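Long-range contacts in putative oxidoreductase (Salmonella enterica subsp. enterica serovar Typhimurium, PDB 3NX4), which probably reduces acryloyl-CoA with NADPH, as a nucleotide-binding oxidoreductase of the medium-chain dehydrogenase/reductase family: residues A[30-36]-A[65-71]; A[83-87]-A[121-126]; A[136-140]-A[274-278]. One frame throughout, in Å; residues are numbered along the deposited sequence. Where two conformers were deposited one is given.

The three contacts follow one another along the chain, and none nests in or crosses another. Contact 1 pairs antiparallel strands 30-39 and 64-72 across a loop that carries helix 41-48. The next strand, 82-86, lies beside 64-72 in the same sheet; contact 2 sets it against helix 118-140 after a loop containing strands 101-104 and 110-111. Helix 118-140 then runs on to contact 3, where its last turn meets helix 272-285 and closes a long loop holding most of the parallel NADP-binding sheet. Because this helix serves contacts 2 and 3, and Thr-86 O meets Arg-275, the two sheets are tied together.

Contact 1: residues A[30-36]-A[65-71]; sequences VTVDVHW and FAGTVHA
The carbonyl oxygen of Ala-66 is gripped by two successive amides, His-35 N at 2.9 Å and Trp-36 N at 3.1 Å from Ala-66 O, both lying in its carbonyl plane. Trp-36 O answers with a bond from Ala-66 N (2.9 Å), which completes a classic beta bulge. A second one closes the other end, where His-70 N lies 2.8 Å from Thr-31 O and Ala-71 N adds a weak bond to the same oxygen. Between the bulges Asp-33 and Thr-68 form an antiparallel hydrogen-bonded pair. Gly-67, with no side chain, lets its CA come within 3.2 Å of Asp-33 O in a CA-H...O contact. The imidazole of His-35 turns its edge to Thr-68, CE1 to OG1 3.1 Å; that hydroxyl is hydrogen-bonded to Glu-82, and the carbonyl of Asp-33 sits over one face of the ring. Phe-65 (chi1 69°, CG between the backbone N and the carbonyl carbon) swings its ring under the valines: Val-32 CG1 lies 3.8 Å from Phe-65 CE1, and Val-34 packs crosswise on its inner end. Thr-31, Asp-33 and Thr-68 are partly exposed, but toward Trp-36 and Ala-66 the same face is buried; Val-32 and Phe-65 make the hydrocarbon side. At each bulge two amides share one carbonyl, which keeps the backbone polar atoms paired through the register shift.

Contact 2: residues A[83-87]-A[121-126]; sequences VLLTG and AMIIGT
Apolar contacts come first. Leu-84 and Ala-121 meet methyl to methyl, CD2 of the leucine 3.8 Å from CB of the alanine. The CB of Leu-84 already points at the helix, and chi1 of 67° carries CD2 on to Ala-121. Met-122, a selenomethionine, does not start out toward the strand, but its chain bends at both chi2 and chi3 so that the terminal methyl CE reaches it. There Met-122 CE lies 4.3 Å from Leu-84 CB and 4.4 Å from Thr-86 CG2. The threonine turns that same methyl to the backbone of the helix, with Thr-86 CG2 4.0 Å from Gly-125 C.

Contacts between apolar and polar atoms make up the rest. Met-122 CE stands 4.1 Å from the backbone oxygen Leu-85 O. It also touches the carbonyl of Phe-65, so this methyl wedges where two neighbouring strands and the helix come together. Farther along, Thr-86 CB stands 3.5 Å from Thr-126 OG1. Gly-125, just before that threonine, has a positive phi of 59°, although Gly-125 N still bonds to Ala-121 O at 2.9 Å. Thr-126 OG1 is hydrogen-bonded to Asp-64, and the side chain of Thr-126 touches the bound NADP and Ser-267, a residue of the nucleotide site.

No hydrogen bond crosses between the two segments, and every residue that touches is buried. Strand and helix run nearly parallel, 22° apart, and the direct contact between them is van der Waals packing. The polar end of Thr-126 is directed by Asp-64, which probably fixes the rotation of this hydroxyl beside the cofactor.

Contact 3: residues A[136-140]-A[274-278]; sequences MALED and RRAEA
Met-136, a selenomethionine, reaches across to Arg-274 and lays its terminal methyl over one face of the guanidinium, CE standing 3.6 Å above the plane, over the middle of the group. Its chain runs out extended at chi2 and then bends at chi3 (60°), which turns CE onto the flat group and leaves Met-136 SE against Ala-278, 3.9 Å from its CA and 4.0 Å from its CB. SE rests on Ala-278 and CE on the Arg-274 guanidinium, so both ends of the bend meet helix 272-285. In the deposited conformer of Glu-277 that is given, CE also approaches the carboxylate, but this residue was modelled in two positions and the approach is uncertain.

Arg-274 and Asp-140 reach toward each other from opposite directions, the arginine with its aliphatic chain straight out to NE. Arg-274 NH2 rests 3.6 Å from Met-136 CB and 2.9 Å from Asp-140 OD2. The latter is a salt bridge, yet the hydrogen bond within it is weak: the angle at the hydrogen is 122°, and the carboxylate and guanidinium planes are far from parallel.

Asp-140 belongs to the last turn of helix 118-140, where a negative charge would be disfavoured by the helix dipole; the arginine probably offsets that. The preceding residue, Glu-139, forms its own salt bridge with Arg-281 of helix 272-285. The two helix segments stand at 107°, their axes 13.3 Å apart, bridged by long side chains. Helix 118-140 runs from the sheet holding 64-72 and 82-86 to the parallel NADP-binding sheet, meeting strand 235-239 through Ala-137 and Leu-138, as in the two-domain medium-chain dehydrogenase/reductase fold.

Contact 1: residues A[30-36]-A[65-71]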
loop_
_atom_site.group_PDB
_atom_site.type_symbol
_atom_site.label_atom_id
_atom_site.label_comp_id
_atom_site.label_asym_id
_atom_site.label_seq_id
_atom_site.Cartn_x
_atom_site.Cartn_y
_atom_site.Cartn_z
ATOM N N VAL A 30 29.164 -19.133 -13.207
ATOM C CA VAL A 30 29.005 -18.726 -14.594
ATOM C C VAL A 30 29.845 -17.506 -14.923
ATOM O O VAL A 30 29.722 -16.470 -14.269
ATOM C CB VAL A 30 27.528 -18.443 -14.938
ATOM C CG1 VAL A 30 27.365 -18.333 -16.432
ATOM C CG2 VAL A 30 26.640 -19.556 -14.377
ATOM N N THR A 31 30.704 -17.650 -15.933
ATOM C CA THR A 31 31.521 -16.550 -16.429
ATOM C C THR A 31 30.928 -15.972 -17.701
ATOM O O THR A 31 30.690 -16.688 -18.675
ATOM C CB THR A 31 32.962 -16.999 -16.715
ATOM O OG1 THR A 31 33.588 -17.367 -15.484
ATOM C CG2 THR A 31 33.746 -15.868 -17.367
ATOM N N VAL A 32 30.694 -14.666 -17.684
ATOM C CA VAL A 32 30.029 -13.997 -18.789
ATOM C C VAL A 32 30.933 -12.956 -19.423
ATOM O O VAL A 32 31.542 -12.144 -18.725
ATOM C CB VAL A 32 28.737 -13.310 -18.303
ATOM C CG1 VAL A 32 28.025 -12.636 -19.452
ATOM C CG2 VAL A 32 27.823 -14.333 -17.608
ATOM N N ASP A 33 31.031 -12.997 -20.746
ATOM C CA ASP A 33 31.688 -11.937 -21.492
ATOM C C ASP A 33 30.636 -10.871 -21.759
ATOM O O ASP A 33 29.698 -11.097 -22.522
ATOM C CB ASP A 33 32.259 -12.476 -22.801
ATOM C CG ASP A 33 33.338 -13.524 -22.577
ATOM O OD1 ASP A 33 33.934 -13.550 -21.477
ATOM O OD2 ASP A 33 33.592 -14.316 -23.506
ATOM N N VAL A 34 30.793 -9.726 -21.102
ATOM C CA VAL A 34 29.792 -8.665 -21.115
ATOM C C VAL A 34 29.865 -7.832 -22.381
ATOM O O VAL A 34 30.943 -7.402 -22.789
ATOM C CB VAL A 34 29.954 -7.747 -19.889
ATOM C CG1 VAL A 34 28.985 -6.570 -19.965
ATOM C CG2 VAL A 34 29.745 -8.557 -18.595
ATOM N N HIS A 35 28.715 -7.598 -23.004
ATOM C CA HIS A 35 28.681 -6.804 -24.227
ATOM C C HIS A 35 27.987 -5.471 -24.020
ATOM O O HIS A 35 28.298 -4.495 -24.698
ATOM C CB HIS A 35 28.026 -7.593 -25.359
ATOM C CG HIS A 35 28.780 -8.833 -25.725
ATOM N ND1 HIS A 35 28.157 -10.025 -26.025
ATOM C CD2 HIS A 35 30.110 -9.071 -25.817
ATOM C CE1 HIS A 35 29.069 -10.942 -26.294
ATOM N NE2 HIS A 35 30.263 -10.389 -26.173
ATOM N N TRP A 36 27.054 -5.435 -23.071
ATOM C CA TRP A 36 26.323 -4.216 -22.747
ATOM C C TRP A 36 26.089 -4.113 -21.251
ATOM O O TRP A 36 25.938 -5.126 -20.563
ATOM C CB TRP A 36 24.967 -4.202 -23.454
ATOM C CG TRP A 36 25.079 -4.306 -24.932
ATOM C CD1 TRP A 36 24.992 -5.445 -25.688
ATOM C CD2 TRP A 36 25.309 -3.234 -25.847
ATOM N NE1 TRP A 36 25.149 -5.141 -27.018
ATOM C CE2 TRP A 36 25.352 -3.791 -27.141
ATOM C CE3 TRP A 36 25.482 -1.850 -25.699
ATOM C CZ2 TRP A 36 25.562 -3.014 -28.281
ATOM C CZ3 TRP A 36 25.694 -1.085 -26.830
ATOM C CH2 TRP A 36 25.726 -1.667 -28.103
ATOM N N PHE A 65 23.850 -6.270 -16.558
ATOM C CA PHE A 65 24.698 -6.563 -17.710
ATOM C C PHE A 65 24.001 -7.531 -18.657
ATOM O O PHE A 65 23.054 -8.218 -18.276
ATOM C CB PHE A 65 26.100 -7.062 -17.304
ATOM C CG PHE A 65 26.114 -8.443 -16.662
ATOM C CD1 PHE A 65 25.837 -9.576 -17.407
ATOM C CD2 PHE A 65 26.422 -8.594 -15.316
ATOM C CE1 PHE A 65 25.865 -10.852 -16.815
ATOM C CE2 PHE A 65 26.455 -9.853 -14.724
ATOM C CZ PHE A 65 26.170 -10.982 -15.474
ATOM N N ALA A 66 24.456 -7.552 -19.903
ATOM C CA ALA A 66 24.028 -8.561 -20.856
ATOM C C ALA A 66 25.253 -9.026 -21.637
ATOM O O ALA A 66 26.088 -8.214 -22.031
ATOM C CB ALA A 66 22.985 -8.003 -21.791
ATOM N N GLY A 67 25.360 -10.327 -21.864
ATOM C CA GLY A 67 26.500 -10.841 -22.596
ATOM C C GLY A 67 26.349 -12.303 -22.922
ATOM O O GLY A 67 25.247 -12.856 -22.860
ATOM N N THR A 68 27.471 -12.928 -23.259
ATOM C CA THR A 68 27.494 -14.316 -23.679
ATOM C C THR A 68 28.288 -15.138 -22.679
ATOM O O THR A 68 29.378 -14.744 -22.264
ATOM C CB THR A 68 28.173 -14.445 -25.067
ATOM O OG1 THR A 68 27.518 -13.575 -25.996
ATOM C CG2 THR A 68 28.093 -15.869 -25.581
ATOM N N VAL A 69 27.748 -16.291 -22.304
ATOM C CA VAL A 69 28.433 -17.192 -21.389
ATOM C C VAL A 69 29.731 -17.696 -22.016
ATOM O O VAL A 69 29.729 -18.248 -23.118
ATOM C CB VAL A 69 27.531 -18.384 -21.010
ATOM C CG1 VAL A 69 28.302 -19.415 -20.174
ATOM C CG2 VAL A 69 26.279 -17.886 -20.273
ATOM N N HIS A 70 30.846 -17.482 -21.327
ATOM C CA HIS A 70 32.119 -18.052 -21.772
ATOM C C HIS A 70 32.250 -19.479 -21.248
ATOM O O HIS A 70 32.618 -20.395 -21.984
ATOM C CB HIS A 70 33.300 -17.233 -21.268
ATOM C CG HIS A 70 34.630 -17.865 -21.553
ATOM N ND1 HIS A 70 35.114 -18.032 -22.832
ATOM C CD2 HIS A 70 35.570 -18.381 -20.725
ATOM C CE1 HIS A 70 36.300 -18.614 -22.782
ATOM N NE2 HIS A 70 36.596 -18.842 -21.514
ATOM N N ALA A 71 31.952 -19.655 -19.964
ATOM C CA ALA A 71 32.007 -20.971 -19.334
ATOM C C ALA A 71 30.990 -21.057 -18.208
ATOM O O ALA A 71 30.642 -20.047 -17.602
ATOM C CB ALA A 71 33.403 -21.249 -18.806
#

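Contact 2: residues A[83-87]-A[121-126]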
loop_
_atom_site.group_PDB
_atom_site.type_symbol
_atom_site.label_atom_id
_atom_site.label_comp_id
_atom_site.label_asym_id
_atom_site.label_seq_id
_atom_site.Cartn_x
_atom_site.Cartn_y
_atom_site.Cartn_z
ATOM N N VAL A 83 22.725 -14.208 -22.237
ATOM C CA VAL A 83 22.079 -14.014 -20.935
ATOM C C VAL A 83 22.035 -12.548 -20.514
ATOM O O VAL A 83 22.745 -11.702 -21.063
ATOM C CB VAL A 83 22.819 -14.783 -19.817
ATOM C CG1 VAL A 83 22.784 -16.286 -20.083
ATOM C CG2 VAL A 83 24.259 -14.277 -19.700
ATOM N N LEU A 84 21.190 -12.246 -19.533
ATOM C CA LEU A 84 21.177 -10.913 -18.954
ATOM C C LEU A 84 21.123 -11.032 -17.442
ATOM O O LEU A 84 20.794 -12.082 -16.907
ATOM C CB LEU A 84 19.993 -10.088 -19.487
ATOM C CG LEU A 84 18.562 -10.502 -19.120
ATOM C CD1 LEU A 84 18.227 -10.124 -17.676
ATOM C CD2 LEU A 84 17.580 -9.814 -20.073
ATOM N N LEU A 85 21.465 -9.956 -16.752
ATOM C CA LEU A 85 21.340 -9.934 -15.305
ATOM C C LEU A 85 20.975 -8.531 -14.847
ATOM O O LEU A 85 21.535 -7.545 -15.323
ATOM C CB LEU A 85 22.640 -10.391 -14.631
ATOM C CG LEU A 85 22.725 -10.348 -13.098
ATOM C CD1 LEU A 85 23.708 -11.418 -12.566
ATOM C CD2 LEU A 85 23.114 -8.963 -12.597
ATOM N N THR A 86 20.021 -8.456 -13.929
ATOM C CA THR A 86 19.771 -7.233 -13.181
ATOM C C THR A 86 19.623 -7.603 -11.707
ATOM O O THR A 86 19.022 -8.634 -11.370
ATOM C CB THR A 86 18.489 -6.482 -13.666
ATOM O OG1 THR A 86 17.321 -7.265 -13.382
ATOM C CG2 THR A 86 18.551 -6.207 -15.167
ATOM N N GLY A 87 20.189 -6.783 -10.827
ATOM C CA GLY A 87 19.881 -6.887 -9.405
ATOM C C GLY A 87 20.652 -7.945 -8.645
ATOM O O GLY A 87 21.834 -8.176 -8.911
ATOM N N ALA A 121 18.038 -5.292 -24.156
ATOM C CA ALA A 121 17.867 -5.788 -22.798
ATOM C C ALA A 121 18.446 -4.792 -21.803
ATOM O O ALA A 121 17.941 -4.644 -20.690
ATOM C CB ALA A 121 18.545 -7.165 -22.637
HETATM N N MSE A 122 19.509 -4.111 -22.213
HETATM C CA MSE A 122 20.195 -3.163 -21.337
HETATM C C MSE A 122 19.648 -1.734 -21.463
HETATM O O MSE A 122 19.721 -0.955 -20.514
HETATM C CB MSE A 122 21.706 -3.199 -21.574
HETATM C CG MSE A 122 22.359 -4.484 -21.032
HETATM SE SE MSE A 122 22.117 -4.577 -19.107
HETATM C CE MSE A 122 20.680 -5.910 -19.018
ATOM N N ILE A 123 19.097 -1.394 -22.618
ATOM C CA ILE A 123 18.320 -0.156 -22.702
ATOM C C ILE A 123 17.194 -0.237 -21.667
ATOM O O ILE A 123 16.883 0.742 -20.989
ATOM C CB ILE A 123 17.769 0.097 -24.116
ATOM C CG1 ILE A 123 18.938 0.360 -25.088
ATOM C CG2 ILE A 123 16.775 1.298 -24.108
ATOM C CD1 ILE A 123 18.520 0.568 -26.523
ATOM N N ILE A 124 16.607 -1.424 -21.526
ATOM C CA ILE A 124 15.626 -1.656 -20.467
ATOM C C ILE A 124 16.307 -1.606 -19.101
ATOM O O ILE A 124 16.023 -0.715 -18.291
ATOM C CB ILE A 124 14.902 -2.996 -20.659
ATOM C CG1 ILE A 124 14.081 -2.963 -21.952
ATOM C CG2 ILE A 124 13.997 -3.316 -19.449
ATOM C CD1 ILE A 124 13.618 -4.346 -22.400
ATOM N N GLY A 125 17.211 -2.552 -18.846
ATOM C CA GLY A 125 17.976 -2.569 -17.611
ATOM C C GLY A 125 17.105 -2.655 -16.361
ATOM O O GLY A 125 15.930 -2.994 -16.434
ATOM N N THR A 126 17.686 -2.333 -15.213
ATOM C CA THR A 126 16.929 -2.310 -13.970
ATOM C C THR A 126 15.771 -1.304 -14.018
ATOM O O THR A 126 14.698 -1.577 -13.508
ATOM C CB THR A 126 17.841 -2.011 -12.763
ATOM O OG1 THR A 126 18.607 -3.177 -12.456
ATOM C CG2 THR A 126 17.020 -1.656 -11.537
#

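Contact 3: residues A[136-140]-A[274-278]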
loop_
_atom_site.group_PDB
_atom_site.type_symbol
_atom_site.label_atom_id
_atom_site.label_comp_id
_atom_site.label_asym_id
_atom_site.label_seq_id
_atom_site.Cartn_x
_atom_site.Cartn_y
_atom_site.Cartn_z
HETATM N N MSE A 136 2.732 -3.992 -13.496
HETATM C CA MSE A 136 2.096 -5.237 -13.073
HETATM C C MSE A 136 1.378 -5.093 -11.719
HETATM O O MSE A 136 0.325 -5.699 -11.488
HETATM C CB MSE A 136 3.128 -6.366 -13.058
HETATM C CG MSE A 136 3.504 -6.819 -14.466
HETATM SE SE MSE A 136 5.101 -7.985 -14.494
HETATM C CE MSE A 136 4.476 -9.427 -13.377
ATOM N N ALA A 137 1.940 -4.272 -10.838
ATOM C CA ALA A 137 1.300 -3.950 -9.561
ATOM C C ALA A 137 -0.038 -3.238 -9.759
ATOM O O ALA A 137 -1.023 -3.555 -9.091
ATOM C CB ALA A 137 2.231 -3.102 -8.699
ATOM N N LEU A 138 -0.080 -2.271 -10.669
ATOM C CA LEU A 138 -1.342 -1.600 -10.973
ATOM C C LEU A 138 -2.362 -2.608 -11.487
ATOM O O LEU A 138 -3.531 -2.583 -11.094
ATOM C CB LEU A 138 -1.129 -0.491 -12.012
ATOM C CG LEU A 138 -0.261 0.696 -11.588
ATOM C CD1 LEU A 138 -0.300 1.784 -12.664
ATOM C CD2 LEU A 138 -0.716 1.271 -10.262
ATOM N N GLU A 139 -1.914 -3.499 -12.373
ATOM C CA GLU A 139 -2.773 -4.567 -12.874
ATOM C C GLU A 139 -3.282 -5.493 -11.752
ATOM O O GLU A 139 -4.467 -5.852 -11.724
ATOM C CB GLU A 139 -2.049 -5.379 -13.959
ATOM C CG GLU A 139 -1.826 -4.602 -15.231
ATOM C CD GLU A 139 -0.952 -5.330 -16.250
ATOM O OE1 GLU A 139 -0.325 -6.358 -15.899
ATOM O OE2 GLU A 139 -0.900 -4.868 -17.412
ATOM N N ASP A 140 -2.390 -5.892 -10.847
ATOM C CA ASP A 140 -2.777 -6.678 -9.673
ATOM C C ASP A 140 -3.883 -5.976 -8.879
ATOM O O ASP A 140 -4.725 -6.618 -8.256
ATOM C CB ASP A 140 -1.577 -6.887 -8.736
ATOM C CG ASP A 140 -0.545 -7.863 -9.293
ATOM O OD1 ASP A 140 -0.838 -8.561 -10.291
ATOM O OD2 ASP A 140 0.562 -7.940 -8.711
ATOM N N ARG A 274 8.198 -14.268 -11.166
ATOM C CA ARG A 274 7.723 -12.925 -11.485
ATOM C C ARG A 274 8.729 -12.195 -12.371
ATOM O O ARG A 274 8.356 -11.440 -13.273
ATOM C CB ARG A 274 7.453 -12.112 -10.221
ATOM C CG ARG A 274 6.720 -10.794 -10.504
ATOM C CD ARG A 274 6.094 -10.266 -9.235
ATOM N NE ARG A 274 5.207 -9.119 -9.425
ATOM C CZ ARG A 274 3.927 -9.208 -9.783
ATOM N NH1 ARG A 274 3.384 -10.393 -10.022
ATOM N NH2 ARG A 274 3.186 -8.112 -9.896
ATOM N N ARG A 275 10.010 -12.429 -12.106
ATOM C CA ARG A 275 11.079 -11.792 -12.868
ATOM C C ARG A 275 10.999 -12.222 -14.336
ATOM O O ARG A 275 11.064 -11.388 -15.245
ATOM C CB ARG A 275 12.427 -12.162 -12.241
ATOM C CG ARG A 275 13.654 -11.674 -12.981
ATOM C CD ARG A 275 14.929 -12.083 -12.246
ATOM N NE ARG A 275 14.994 -11.621 -10.854
ATOM C CZ ARG A 275 15.631 -10.518 -10.465
ATOM N NH1 ARG A 275 16.223 -9.738 -11.363
ATOM N NH2 ARG A 275 15.665 -10.180 -9.184
ATOM N N ALA A 276 10.820 -13.525 -14.566
ATOM C CA ALA A 276 10.671 -14.052 -15.923
ATOM C C ALA A 276 9.426 -13.488 -16.610
ATOM O O ALA A 276 9.457 -13.171 -17.793
ATOM C CB ALA A 276 10.622 -15.582 -15.908
ATOM N N GLU A 277 8.328 -13.363 -15.872
ATOM C CA GLU A 277 7.107 -12.787 -16.418
ATOM C C GLU A 277 7.343 -11.341 -16.874
ATOM O O GLU A 277 6.889 -10.922 -17.934
ATOM C CB GLU A 277 6.008 -12.837 -15.360
ATOM C CG GLU A 277 4.632 -12.412 -15.831
ATOM C CD GLU A 277 3.588 -12.518 -14.725
ATOM O OE1 GLU A 277 3.947 -12.911 -13.591
ATOM O OE2 GLU A 277 2.407 -12.209 -14.989
ATOM N N ALA A 278 8.055 -10.576 -16.053
ATOM C CA ALA A 278 8.283 -9.171 -16.376
ATOM C C ALA A 278 9.040 -9.061 -17.705
ATOM O O ALA A 278 8.662 -8.284 -18.584
ATOM C CB ALA A 278 9.037 -8.476 -15.253
#